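Local coordinates for protein L-lysine 6-monooxygenase involved in desferrioxamine biosynthesis (Erwinia amylovora CFBP1430, PDB 5O8P) that catalyses the FAD- and NADPH-dependent N-hydroxylation of a terminal amine, in this pathway that of cadaverine, a step in desferrioxamine siderophore biosynthesis, at residues A265-K268 with N269-K272; I249-F252 with H253-A257; E235-K238 with L239-E242; A399-R402 with N403-L407. All coordinates share one frame; numbering follows the deposited sequence.

Contact 1 (A265-K268 with N269-K272); sequences ASQK and NLYK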
loop_
_atom_site.group_PDB
_atom_site.type_symbol
_atom_site.label_atom_id
_atom_site.label_comp_id
_atom_site.label_asym_id
_atom_site.label_seq_id
_atom_site.Cartn_x
_atom_site.Cartn_y
_atom_site.Cartn_z
ATOM N N ALA B 265 15.940 -3.670 27.575
ATOM C CA ALA B 265 16.949 -4.203 26.661
ATOM C C ALA B 265 16.427 -5.224 25.627
ATOM O O ALA B 265 16.997 -5.315 24.537
ATOM C CB ALA B 265 18.148 -4.765 27.422
ATOM N N SER B 266 15.375 -5.978 25.950
ATOM C CA SER B 266 14.775 -6.938 25.004
ATOM C C SER B 266 13.628 -6.379 24.135
ATOM O O SER B 266 13.080 -7.100 23.302
ATOM C CB SER B 266 14.314 -8.203 25.757
ATOM O OG SER B 266 13.037 -8.050 26.362
ATOM N N GLN B 267 13.229 -5.129 24.377
ATOM C CA GLN B 267 12.071 -4.515 23.692
ATOM C C GLN B 267 12.554 -3.343 22.839
ATOM O O GLN B 267 11.833 -2.360 22.652
ATOM C CB GLN B 267 10.989 -4.031 24.690
ATOM C CG GLN B 267 10.142 -5.115 25.339
ATOM C CD GLN B 267 9.060 -4.569 26.252
ATOM O OE1 GLN B 267 9.170 -3.468 26.807
ATOM N NE2 GLN B 267 8.022 -5.363 26.450
ATOM N N LYS B 268 13.739 -3.473 22.250
ATOM C CA LYS B 268 14.276 -2.422 21.381
ATOM C C LYS B 268 13.569 -2.351 20.007
ATOM O O LYS B 268 13.555 -1.281 19.407
ATOM C CB LYS B 268 15.792 -2.586 21.225
ATOM C CG LYS B 268 16.525 -2.406 22.545
ATOM C CD LYS B 268 18.015 -2.643 22.396
ATOM C CE LYS B 268 18.789 -2.218 23.630
ATOM N NZ LYS B 268 20.210 -1.937 23.293
ATOM N N ASN B 269 12.981 -3.455 19.526
ATOM C CA ASN B 269 12.094 -3.372 18.333
ATOM C C ASN B 269 10.857 -2.470 18.533
ATOM O O ASN B 269 10.313 -1.957 17.556
ATOM C CB ASN B 269 11.735 -4.739 17.679
ATOM C CG ASN B 269 11.319 -5.810 18.667
ATOM O OD1 ASN B 269 11.158 -5.569 19.861
ATOM N ND2 ASN B 269 11.157 -7.021 18.158
ATOM N N LEU B 270 10.437 -2.258 19.784
ATOM C CA LEU B 270 9.266 -1.431 20.082
ATOM C C LEU B 270 9.528 0.087 20.059
ATOM O O LEU B 270 8.585 0.867 19.896
ATOM C CB LEU B 270 8.641 -1.841 21.430
ATOM C CG LEU B 270 8.141 -3.286 21.657
ATOM C CD1 LEU B 270 7.205 -3.341 22.857
ATOM C CD2 LEU B 270 7.492 -3.888 20.415
ATOM N N TYR B 271 10.782 0.509 20.233
ATOM C CA TYR B 271 11.132 1.955 20.221
ATOM C C TYR B 271 12.420 2.363 19.471
ATOM O O TYR B 271 12.451 3.444 18.881
ATOM C CB TYR B 271 11.100 2.564 21.641
ATOM C CG TYR B 271 12.181 2.110 22.627
ATOM C CD1 TYR B 271 12.262 0.776 23.046
ATOM C CD2 TYR B 271 13.074 3.034 23.200
ATOM C CE1 TYR B 271 13.219 0.364 23.954
ATOM C CE2 TYR B 271 14.037 2.628 24.124
ATOM C CZ TYR B 271 14.100 1.293 24.499
ATOM O OH TYR B 271 15.039 0.857 25.406
ATOM N N LYS B 272 13.450 1.511 19.470
ATOM C CA LYS B 272 14.747 1.812 18.826
ATOM C C LYS B 272 14.902 1.199 17.405
ATOM O O LYS B 272 15.997 1.087 16.887
ATOM C CB LYS B 272 15.886 1.380 19.780
ATOM C CG LYS B 272 16.150 2.363 20.920
ATOM C CD LYS B 272 16.784 1.711 22.157
ATOM C CE LYS B 272 18.037 0.861 21.887
ATOM N NZ LYS B 272 19.200 1.576 21.280
#

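Contact 2 (I249-F252 with H253-A257); sequences IDYF and HSLPA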
loop_
_atom_site.group_PDB
_atom_site.type_symbol
_atom_site.label_atom_id
_atom_site.label_comp_id
_atom_site.label_asym_id
_atom_site.label_seq_id
_atom_site.Cartn_x
_atom_site.Cartn_y
_atom_site.Cartn_z
ATOM N N ILE B 249 1.335 0.734 30.593
ATOM C CA ILE B 249 2.286 1.477 31.415
ATOM C C ILE B 249 2.084 1.121 32.885
ATOM O O ILE B 249 3.061 0.901 33.600
ATOM C CB ILE B 249 2.219 2.990 31.164
ATOM C CG1 ILE B 249 2.604 3.300 29.722
ATOM C CG2 ILE B 249 3.199 3.724 32.069
ATOM C CD1 ILE B 249 2.107 4.648 29.234
ATOM N N ASP B 250 0.824 1.023 33.313
ATOM C CA ASP B 250 0.503 0.573 34.677
ATOM C C ASP B 250 1.091 -0.805 34.921
ATOM O O ASP B 250 1.689 -1.061 35.964
ATOM C CB ASP B 250 -1.014 0.516 34.916
ATOM C CG ASP B 250 -1.703 1.869 34.755
ATOM O OD1 ASP B 250 -1.063 2.917 34.994
ATOM O OD2 ASP B 250 -2.901 1.891 34.399
ATOM N N TYR B 251 0.908 -1.689 33.944
ATOM C CA TYR B 251 1.421 -3.060 34.020
ATOM C C TYR B 251 2.936 -3.044 34.158
ATOM O O TYR B 251 3.471 -3.657 35.088
ATOM C CB TYR B 251 0.968 -3.877 32.792
ATOM C CG TYR B 251 1.768 -5.128 32.506
ATOM C CD1 TYR B 251 1.584 -6.273 33.270
ATOM C CD2 TYR B 251 2.700 -5.170 31.459
ATOM C CE1 TYR B 251 2.311 -7.428 33.019
ATOM C CE2 TYR B 251 3.437 -6.319 31.201
ATOM C CZ TYR B 251 3.244 -7.442 31.991
ATOM O OH TYR B 251 3.952 -8.597 31.751
ATOM N N PHE B 252 3.605 -2.305 33.271
ATOM C CA PHE B 252 5.064 -2.227 33.259
ATOM C C PHE B 252 5.658 -1.696 34.565
ATOM O O PHE B 252 6.717 -2.162 35.003
ATOM C CB PHE B 252 5.546 -1.370 32.082
ATOM C CG PHE B 252 7.042 -1.386 31.899
ATOM C CD1 PHE B 252 7.672 -2.381 31.163
ATOM C CD2 PHE B 252 7.827 -0.443 32.553
ATOM C CE1 PHE B 252 9.049 -2.398 31.053
ATOM C CE2 PHE B 252 9.207 -0.464 32.448
ATOM C CZ PHE B 252 9.820 -1.447 31.703
ATOM N N HIS B 253 4.964 -0.743 35.184
ATOM C CA HIS B 253 5.506 0.009 36.311
ATOM C C HIS B 253 5.367 -0.808 37.598
ATOM O O HIS B 253 5.980 -0.449 38.591
ATOM C CB HIS B 253 4.776 1.371 36.438
ATOM C CG HIS B 253 5.369 2.296 37.454
ATOM N ND1 HIS B 253 5.017 2.264 38.787
ATOM C CD2 HIS B 253 6.281 3.285 37.330
ATOM C CE1 HIS B 253 5.688 3.192 39.441
ATOM N NE2 HIS B 253 6.462 3.828 38.579
ATOM N N SER B 254 4.564 -1.887 37.568
ATOM C CA SER B 254 4.334 -2.744 38.733
ATOM C C SER B 254 5.258 -3.962 38.739
ATOM O O SER B 254 5.293 -4.701 39.727
ATOM C CB SER B 254 2.878 -3.209 38.743
ATOM O OG SER B 254 2.626 -4.098 37.660
ATOM N N LEU B 255 6.005 -4.146 37.639
ATOM C CA LEU B 255 6.981 -5.218 37.500
ATOM C C LEU B 255 8.270 -4.883 38.268
ATOM O O LEU B 255 8.762 -3.771 38.103
ATOM C CB LEU B 255 7.378 -5.392 36.042
ATOM C CG LEU B 255 6.304 -5.859 35.062
ATOM C CD1 LEU B 255 6.830 -5.809 33.636
ATOM C CD2 LEU B 255 5.849 -7.267 35.403
ATOM N N PRO B 256 8.836 -5.836 39.041
ATOM C CA PRO B 256 10.049 -5.567 39.831
ATOM C C PRO B 256 11.153 -4.840 39.094
ATOM O O PRO B 256 11.372 -5.122 37.913
ATOM C CB PRO B 256 10.582 -6.952 40.083
ATOM C CG PRO B 256 9.379 -7.782 40.151
ATOM C CD PRO B 256 8.582 -7.285 39.003
ATOM N N ALA B 257 11.897 -3.985 39.803
ATOM C CA ALA B 257 12.953 -3.141 39.192
ATOM C C ALA B 257 13.889 -3.888 38.232
ATOM O O ALA B 257 14.166 -3.400 37.143
ATOM C CB ALA B 257 13.767 -2.452 40.283
#

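Contact 3 (E235-K238 with L239-E242); sequences EYTK and LTLE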
loop_
_atom_site.group_PDB
_atom_site.type_symbol
_atom_site.label_atom_id
_atom_site.label_comp_id
_atom_site.label_asym_id
_atom_site.label_seq_id
_atom_site.Cartn_x
_atom_site.Cartn_y
_atom_site.Cartn_z
ATOM N N GLU B 235 8.477 -2.244 15.406
ATOM C CA GLU B 235 7.222 -3.007 15.347
ATOM C C GLU B 235 5.984 -2.089 15.366
ATOM O O GLU B 235 5.709 -1.418 16.357
ATOM C CB GLU B 235 7.162 -4.041 16.464
ATOM C CG GLU B 235 6.153 -5.183 16.197
ATOM C CD GLU B 235 6.432 -6.418 17.071
ATOM O OE1 GLU B 235 7.586 -6.883 17.102
ATOM O OE2 GLU B 235 5.499 -6.911 17.757
ATOM N N TYR B 236 5.257 -2.072 14.257
ATOM C CA TYR B 236 4.176 -1.101 14.016
ATOM C C TYR B 236 2.806 -1.751 13.722
ATOM O O TYR B 236 1.819 -1.080 13.338
ATOM C CB TYR B 236 4.559 -0.139 12.885
ATOM C CG TYR B 236 3.972 1.257 13.023
ATOM C CD1 TYR B 236 4.414 2.120 14.035
ATOM C CD2 TYR B 236 2.998 1.734 12.122
ATOM C CE1 TYR B 236 3.883 3.402 14.168
ATOM C CE2 TYR B 236 2.470 3.022 12.238
ATOM C CZ TYR B 236 2.914 3.861 13.262
ATOM O OH TYR B 236 2.394 5.143 13.404
ATOM N N THR B 237 2.718 -3.063 13.927
ATOM C CA THR B 237 1.477 -3.798 13.768
ATOM C C THR B 237 0.560 -3.409 14.916
ATOM O O THR B 237 1.018 -3.230 16.050
ATOM C CB THR B 237 1.738 -5.316 13.761
ATOM O OG1 THR B 237 2.602 -5.667 14.856
ATOM C CG2 THR B 237 2.371 -5.741 12.440
ATOM N N LYS B 238 -0.727 -3.276 14.615
ATOM C CA LYS B 238 -1.665 -2.563 15.489
ATOM C C LYS B 238 -1.920 -3.203 16.847
ATOM O O LYS B 238 -2.176 -2.489 17.814
ATOM C CB LYS B 238 -2.977 -2.318 14.766
ATOM C CG LYS B 238 -2.810 -1.356 13.617
ATOM C CD LYS B 238 -4.065 -1.234 12.799
ATOM C CE LYS B 238 -3.789 -0.402 11.566
ATOM N NZ LYS B 238 -4.979 -0.404 10.683
ATOM N N LEU B 239 -1.833 -4.528 16.929
ATOM C CA LEU B 239 -1.944 -5.198 18.227
ATOM C C LEU B 239 -0.772 -4.864 19.147
ATOM O O LEU B 239 -0.964 -4.750 20.341
ATOM C CB LEU B 239 -2.110 -6.711 18.083
ATOM C CG LEU B 239 -3.502 -7.198 17.634
ATOM C CD1 LEU B 239 -3.459 -8.708 17.385
ATOM C CD2 LEU B 239 -4.590 -6.806 18.635
ATOM N N THR B 240 0.430 -4.692 18.595
ATOM C CA THR B 240 1.604 -4.234 19.379
ATOM C C THR B 240 1.510 -2.744 19.731
ATOM O O THR B 240 1.934 -2.354 20.816
ATOM C CB THR B 240 2.942 -4.533 18.658
ATOM O OG1 THR B 240 3.069 -5.944 18.489
ATOM C CG2 THR B 240 4.135 -4.018 19.435
ATOM N N LEU B 241 0.950 -1.917 18.847
ATOM C CA LEU B 241 0.736 -0.491 19.172
ATOM C C LEU B 241 -0.145 -0.268 20.425
ATOM O O LEU B 241 0.022 0.746 21.122
ATOM C CB LEU B 241 0.163 0.282 17.975
ATOM C CG LEU B 241 1.005 0.345 16.695
ATOM C CD1 LEU B 241 0.322 1.201 15.624
ATOM C CD2 LEU B 241 2.429 0.847 16.986
ATOM N N GLU B 242 -1.039 -1.218 20.726
ATOM C CA GLU B 242 -1.795 -1.206 21.993
ATOM C C GLU B 242 -0.937 -1.272 23.254
ATOM O O GLU B 242 -1.432 -1.030 24.338
ATOM C CB GLU B 242 -2.787 -2.363 22.058
ATOM C CG GLU B 242 -3.936 -2.305 21.065
ATOM C CD GLU B 242 -5.157 -3.085 21.547
ATOM O OE1 GLU B 242 -5.003 -4.247 22.035
ATOM O OE2 GLU B 242 -6.275 -2.495 21.490
#

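Contact 4 (A399-R402 with N403-L407); sequences ACYR and NSVLL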
loop_
_atom_site.group_PDB
_atom_site.type_symbol
_atom_site.label_atom_id
_atom_site.label_comp_id
_atom_site.label_asym_id
_atom_site.label_seq_id
_atom_site.Cartn_x
_atom_site.Cartn_y
_atom_site.Cartn_z
ATOM N N ALA B 399 2.857 11.955 24.807
ATOM C CA ALA B 399 3.221 13.236 25.386
ATOM C C ALA B 399 2.003 13.869 26.020
ATOM O O ALA B 399 2.070 14.329 27.158
ATOM C CB ALA B 399 3.804 14.154 24.325
ATOM N N CYS B 400 0.889 13.893 25.290
ATOM C CA CYS B 400 -0.382 14.391 25.848
ATOM C C CYS B 400 -0.892 13.562 27.034
ATOM O O CYS B 400 -1.431 14.139 27.974
ATOM C CB CYS B 400 -1.467 14.460 24.790
ATOM S SG CYS B 400 -1.325 15.876 23.706
ATOM N N TYR B 401 -0.724 12.230 26.994
ATOM C CA TYR B 401 -1.088 11.399 28.143
ATOM C C TYR B 401 -0.323 11.889 29.380
ATOM O O TYR B 401 -0.941 12.250 30.391
ATOM C CB TYR B 401 -0.837 9.883 27.918
ATOM C CG TYR B 401 -1.062 9.069 29.184
ATOM C CD1 TYR B 401 -2.352 8.829 29.658
ATOM C CD2 TYR B 401 0.011 8.590 29.944
ATOM C CE1 TYR B 401 -2.566 8.150 30.852
ATOM C CE2 TYR B 401 -0.194 7.877 31.121
ATOM C CZ TYR B 401 -1.496 7.662 31.569
ATOM O OH TYR B 401 -1.770 6.979 32.734
ATOM N N ARG B 402 1.005 11.923 29.279
ATOM C CA ARG B 402 1.849 12.295 30.421
ATOM C C ARG B 402 1.545 13.733 30.897
ATOM O O ARG B 402 1.319 13.968 32.091
ATOM C CB ARG B 402 3.344 12.123 30.094
ATOM C CG ARG B 402 4.274 12.184 31.307
ATOM C CD ARG B 402 5.750 12.021 30.988
ATOM N NE ARG B 402 6.100 12.622 29.698
ATOM C CZ ARG B 402 6.718 12.016 28.684
ATOM N NH1 ARG B 402 7.178 10.769 28.777
ATOM N NH2 ARG B 402 6.933 12.698 27.563
ATOM N N ASN B 403 1.485 14.668 29.954
ATOM C CA ASN B 403 1.123 16.051 30.266
ATOM C C ASN B 403 -0.236 16.163 30.972
ATOM O O ASN B 403 -0.398 16.965 31.901
ATOM C CB ASN B 403 1.145 16.922 28.994
ATOM C CG ASN B 403 2.556 17.218 28.505
ATOM O OD1 ASN B 403 3.472 17.388 29.303
ATOM N ND2 ASN B 403 2.732 17.287 27.191
ATOM N N SER B 404 -1.197 15.342 30.554
ATOM C CA SER B 404 -2.514 15.326 31.189
ATOM C C SER B 404 -2.506 14.846 32.635
ATOM O O SER B 404 -3.338 15.329 33.421
ATOM C CB SER B 404 -3.505 14.500 30.376
ATOM O OG SER B 404 -3.794 15.159 29.165
ATOM N N VAL B 405 -1.603 13.919 32.985
ATOM C CA VAL B 405 -1.521 13.443 34.390
ATOM C C VAL B 405 -0.678 14.415 35.219
ATOM O O VAL B 405 -0.888 14.552 36.425
ATOM C CB VAL B 405 -1.061 11.942 34.580
ATOM C CG1 VAL B 405 -1.336 11.076 33.349
ATOM C CG2 VAL B 405 0.393 11.807 34.996
ATOM N N LEU B 406 0.287 15.070 34.576
ATOM C CA LEU B 406 1.031 16.123 35.232
ATOM C C LEU B 406 0.078 17.228 35.608
ATOM O O LEU B 406 0.084 17.671 36.756
ATOM C CB LEU B 406 2.136 16.675 34.335
ATOM C CG LEU B 406 3.330 15.776 34.050
ATOM C CD1 LEU B 406 4.284 16.523 33.129
ATOM C CD2 LEU B 406 4.010 15.334 35.326
ATOM N N LEU B 407 -0.757 17.658 34.664
ATOM C CA LEU B 407 -1.727 18.714 34.964
ATOM C C LEU B 407 -2.706 18.309 36.052
ATOM O O LEU B 407 -3.113 19.141 36.842
ATOM C CB LEU B 407 -2.450 19.203 33.700
ATOM C CG LEU B 407 -1.561 20.117 32.846
ATOM C CD1 LEU B 407 -2.196 20.452 31.513
ATOM C CD2 LEU B 407 -1.221 21.402 33.591
#

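Contact 1 (A265-K268 with N269-K272)
K272 N donates to K268 O over 2.8 Å, the shorter of two sound backbone bonds that curl Q267-K272 into a turn. The carbonyl of K268 is approached at a C=O...N angle of 149°, with the donor tilted only slightly from its plane, and Y271 N adds a weak bond to the same oxygen. The second sound bond, L270 N to Q267 O at 3.2 Å, is less well directed, because the donor sits well above the carbonyl plane.

Q267 O also lies at the edge of the Y271 ring, near its plane, 3.2 Å from Y271 CD1. Y271 carries its ring between its own N and carbonyl carbon (chi1 69°), which brings the CD1-CE1 edge back to Q267 O; the hydroxyl OH ends on N264 O.

Side by side and pointing the same way run the two lysines. K268 is extended, whereas K272 bends at its last two torsions, laying CE 3.5 Å from K268 CD. The NZ atoms of K268 and K272 stand 4.2 Å apart, two like charges at a cofactor pocket: Y271 and K272 belong to the NADP(+) site of this protein, which is empty in this chain, and K268 touches Y232, another residue of the NADP(+) site. Such a pair would be consistent with a pocket prepared for an anionic dinucleotide. Q267 CD meets L270 CD1 at 4.1 Å.

F391 packs on L270 and Y271, and R230 of the second subunit packs on N269 and L270. The turn leads out of helix 257-266 into the loop that runs on to helix 276-290.

Contact 2 (I249-F252 with H253-A257)
H253 N bonds to I249 O and S254 wraps back onto Y251 O as helix 246-253 runs out into the short linker before helix 257-266; the contact is therefore a helix C-terminal turn.

Among the backbone bonds, H253 N to I249 O is the last sound i to i+4 link, 3.0 Å long. After it the pattern tightens: S254 N reaches Y251 O at 3.2 Å, three residues back, and L255 N makes a weak bond of the same span to F252 O. The bond of S254 N to D250 O is weak as well.

One side chain joins this backbone set. S254 OG donates to Y251 O over 2.7 Å, so two bonds from a single residue grip that carbonyl, both from the same face of its plane. A chi1 of 68° places OG between the backbone N and the carbonyl carbon of S254, folded back toward the helix.

The polar ends of other side chains find partners beyond the turn. D250 forms a salt bridge with R369, H253 NE2 bonds to V367 O, and the Y251 hydroxyl reaches E324 and Q322 of the second subunit, tying this helix end to the subunit interface.

Apolar contact is supplied by L255, whose side chain starts out toward the helix. Its CD1 touches both aromatic rings obliquely, 4.2 Å from Y251 CE2 and 4.3 Å from F252 CD1. F252 also packs on helix 257-266 through L263 and N264. In the same turn, L255 CG lies 3.6 Å from Y251 O.

Contact 3 (E235-K238 with L239-E242)
T237 O receives L241 N in its carbonyl plane, at 3.1 Å and an N-H...O angle of 154°, the one backbone bond here that is not weak, in a weakly bonded first helical turn; T240 N to T237 O and E242 N to K238 O are weak.

Beside this turn T240 OG1 donates to E235 OE2 over 2.7 Å, using the anti lone pair of the carboxylate, and the two side chains cross at about a right angle. E235 reaches there by an extended chain with CG anti to its backbone N (chi1 -160°). Across the turn, L241 sets CD1 squarely over one face of the Y236 ring, 4.2 Å from its centroid and 2° off the normal, a CH-pi contact. Its other methyl, CD2, lies 3.8 Å from Y236 CD1.

The outer ends serve the tetramer. K238 NZ pairs with D284 of the second subunit, and Y236 OH bonds to E94 of the third.

E235 OE2 holds both the T240 hydroxyl and, through a salt bridge, R230 of the second subunit. Such a buried carboxylate, with a cation and a hydroxyl beside it, would probably be stabilised as the anion.

Contact 4 (A399-R402 with N403-L407)
A399 O accepts N403 N at 2.9 Å with an N-H...O angle of 168°, and the same i to i+4 pattern runs on through C400, Y401 and R402, so the nine residues form regular alpha-helix within helix 399-410. L406 N meets R402 O at 2.9 Å, almost head-on to the carbonyl. The bond from V405 N to Y401 O lies in the carbonyl plane.

Inside this helix S404 bonds twice to C400 O. Its backbone N and its OG come from opposite faces of the carbonyl plane, OG at 2.8 Å. With OG anti to its carbonyl carbon (chi1 -69°), the hydroxyl falls back along the helix and its hydrogen bond stays within the turn.

One turn apart, Y401 and V405 make a CH-pi contact. V405 CG1 stands over one face of the ring, 4.0 Å from the centroid and 17° off the normal, displaced toward the rim on the hydroxyl side. Y88 of the third subunit packs on the same tyrosine.

The polar side chains R402 and N403 turn to the neighbouring FAD-binding region. R402 forms a salt bridge with E385, bonds to Q382 and T393, and makes a cation-pi contact with F19, an FAD-binding residue; it is thus a probable second-shell support of the flavin site. N403 OD1 bonds to Q382, while its side chain packs on L23 and L26 of helix 18-27, which joins the two helices.

Back at the tyrosine, V405 CG1 approaches Y401 CZ to 3.9 Å.

From the N terminus the chain passes through contact 3, contact 2, contact 1 and contact 4 in series, with none enclosing or crossing another. Each closes only a local turn: contact 3 at the start of helix 238-241, contact 2 at the end of helix 246-253, contact 1 after helix 257-266, and contact 4 inside helix 399-410. Contacts 1 and 3 touch, through a probable N269 O to E235 N hydrogen bond and L270 packing on T240, so the two turns form one patch, and both touch the second subunit. Contact 2 approaches contacts 1 and 4 to about 4 Å between nearest atoms without touching either. Contact 4 adds helix 399-410 beside the FAD site.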